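PDB 6CUL: pyoverdine synthetase F, which is a bacterial protein with a mixed alpha/beta core and probably acts as a biosynthetic enzyme. Local coordinates for residues Ser35-Glu38 with Ser39-Ala43. Numbering follows the deposited sequence.
Sequences SVLE and SLVEA
With chi1 at -62°, the CG of E42 stands beside its own backbone N and folds back along the helix, coming 3.1 Å from the carbonyl O of E38. E38 turns the other way, its CG anti to N (chi1 -167°), and both chains then run extended, crossing at a slant until OE1 of E42 is 4.0 Å from CG of E38. The two carboxylates end near each other with their planes 53° apart, and OE2 of E38 is 4.2 Å from OE1 of E42. The same carbonyl O of E38 accepts a hydrogen bond from N of E42 at 3.1 Å. Next to E42 on the helix, V41 sets CG2 beside its own N, where it meets the O of L37 at 3.3 Å and packs more loosely against CG of L37. This is the first part of helix 36-46, and S35 is its N-cap: OG of S35 accepts a nearly straight hydrogen bond from N of E38 at 3.0 Å, and the S35 carbonyl O opens the i to i+4 series by accepting one from S39 N. V36, L37 and L40 face Y8 of the central sheet, and V36, S39 and L40 also touch helix 248-271. Two like charges lie close here, but each has an outside partner: E38 OE1 hydrogen-bonds the Y32 hydroxyl, and the positive K34, salt-bridged to E42 OE2, probably offsets some repulsion.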
ATOM      1  N   SER A  35      -5.988   1.112  -8.333  1.00 28.24           N
ATOM      2  CA  SER A  35      -4.906   1.082  -7.428  1.00 26.17           C
ATOM      3  C   SER A  35      -4.684   2.367  -6.690  1.00 28.88           C
ATOM      4  O   SER A  35      -5.191   3.372  -7.018  1.00 24.23           O
ATOM      5  CB  SER A  35      -3.647   0.689  -8.117  1.00 23.85           C
ATOM      6  OG  SER A  35      -3.141   1.686  -8.873  1.00 31.90           O
ATOM      7  N   VAL A  36      -3.943   2.265  -5.624  1.00 39.34           N
ATOM      8  CA  VAL A  36      -3.548   3.410  -4.860  1.00 35.46           C
ATOM      9  C   VAL A  36      -2.699   4.351  -5.692  1.00 34.24           C
ATOM     10  O   VAL A  36      -2.845   5.503  -5.560  1.00 34.82           O
ATOM     11  CB  VAL A  36      -2.809   3.023  -3.624  1.00 30.00           C
ATOM     12  CG1 VAL A  36      -2.323   4.228  -2.903  1.00 36.91           C
ATOM     13  CG2 VAL A  36      -3.698   2.236  -2.734  1.00 37.79           C
ATOM     14  N   LEU A  37      -1.792   3.837  -6.497  1.00 32.49           N
ATOM     15  CA  LEU A  37      -0.997   4.635  -7.373  1.00 28.06           C
ATOM     16  C   LEU A  37      -1.819   5.316  -8.450  1.00 30.78           C
ATOM     17  O   LEU A  37      -1.608   6.419  -8.741  1.00 27.11           O
ATOM     18  CB  LEU A  37       0.111   3.799  -7.976  1.00 31.39           C
ATOM     19  CG  LEU A  37       1.180   4.494  -8.797  1.00 36.87           C
ATOM     20  CD1 LEU A  37       2.000   5.364  -7.916  1.00 30.87           C
ATOM     21  CD2 LEU A  37       2.071   3.553  -9.575  1.00 39.85           C
ATOM     22  N   GLU A  38      -2.779   4.637  -9.011  1.00 35.08           N
ATOM     23  CA  GLU A  38      -3.622   5.256 -10.013  1.00 37.41           C
ATOM     24  C   GLU A  38      -4.388   6.427  -9.433  1.00 32.38           C
ATOM     25  O   GLU A  38      -4.530   7.394 -10.083  1.00 35.90           O
ATOM     26  CB  GLU A  38      -4.569   4.286 -10.670  1.00 32.58           C
ATOM     27  CG  GLU A  38      -5.189   4.869 -11.894  1.00 28.90           C
ATOM     28  CD  GLU A  38      -5.852   3.873 -12.754  1.00 36.15           C
ATOM     29  OE1 GLU A  38      -6.015   2.782 -12.333  1.00 38.06           O
ATOM     30  OE2 GLU A  38      -6.208   4.170 -13.865  1.00 47.33           O
ATOM     31  N   SER A  39      -4.864   6.292  -8.223  1.00 24.45           N
ATOM     32  CA  SER A  39      -5.515   7.369  -7.627  1.00 27.14           C
ATOM     33  C   SER A  39      -4.573   8.547  -7.415  1.00 30.40           C
ATOM     34  O   SER A  39      -4.994   9.608  -7.608  1.00 26.61           O
ATOM     35  CB  SER A  39      -6.228   6.981  -6.344  1.00 36.42           C
ATOM     36  OG  SER A  39      -7.291   7.805  -6.201  1.00 27.04           O
ATOM     37  N   LEU A  40      -3.359   8.311  -6.970  1.00 24.08           N
ATOM     38  CA  LEU A  40      -2.320   9.308  -6.778  1.00 25.54           C
ATOM     39  C   LEU A  40      -1.882   9.960  -8.064  1.00 24.01           C
ATOM     40  O   LEU A  40      -1.618  11.085  -8.085  1.00 23.59           O
ATOM     41  CB  LEU A  40      -1.150   8.726  -6.027  1.00 17.24           C
ATOM     42  CG  LEU A  40      -0.053   9.571  -5.507  1.00 14.61           C
ATOM     43  CD1 LEU A  40      -0.617  10.570  -4.572  1.00 25.77           C
ATOM     44  CD2 LEU A  40       0.963   8.745  -4.794  1.00 28.18           C
ATOM     45  N   VAL A  41      -1.797   9.195  -9.107  1.00 27.37           N
ATOM     46  CA  VAL A  41      -1.506   9.739 -10.418  1.00 29.85           C
ATOM     47  C   VAL A  41      -2.623  10.696 -10.839  1.00 30.37           C
ATOM     48  O   VAL A  41      -2.352  11.759 -11.220  1.00 23.14           O
ATOM     49  CB  VAL A  41      -1.242   8.637 -11.439  1.00 18.72           C
ATOM     50  CG1 VAL A  41      -1.266   9.167 -12.841  1.00 25.38           C
ATOM     51  CG2 VAL A  41       0.063   7.975 -11.142  1.00 30.30           C
ATOM     52  N   GLU A  42      -3.859  10.314 -10.688  1.00 25.37           N
ATOM     53  CA  GLU A  42      -4.944  11.197 -10.952  1.00 23.49           C
ATOM     54  C   GLU A  42      -4.930  12.450 -10.063  1.00 28.14           C
ATOM     55  O   GLU A  42      -5.260  13.478 -10.520  1.00 23.92           O
ATOM     56  CB  GLU A  42      -6.227  10.474 -10.757  1.00 24.48           C
ATOM     57  CG  GLU A  42      -6.384   9.335 -11.696  1.00 34.90           C
ATOM     58  CD  GLU A  42      -7.557   8.472 -11.410  1.00 28.16           C
ATOM     59  OE1 GLU A  42      -7.892   7.733 -12.275  1.00 28.39           O
ATOM     60  OE2 GLU A  42      -8.110   8.569 -10.362  1.00 18.44           O
ATOM     61  N   ALA A  43      -4.567  12.296  -8.803  1.00 22.83           N
ATOM     62  CA  ALA A  43      -4.448  13.386  -7.906  1.00 25.03           C
ATOM     63  C   ALA A  43      -3.369  14.327  -8.318  1.00 22.71           C
ATOM     64  O   ALA A  43      -3.601  15.480  -8.374  1.00 26.00           O
ATOM     65  CB  ALA A  43      -4.159  12.896  -6.515  1.00 26.24           C
TER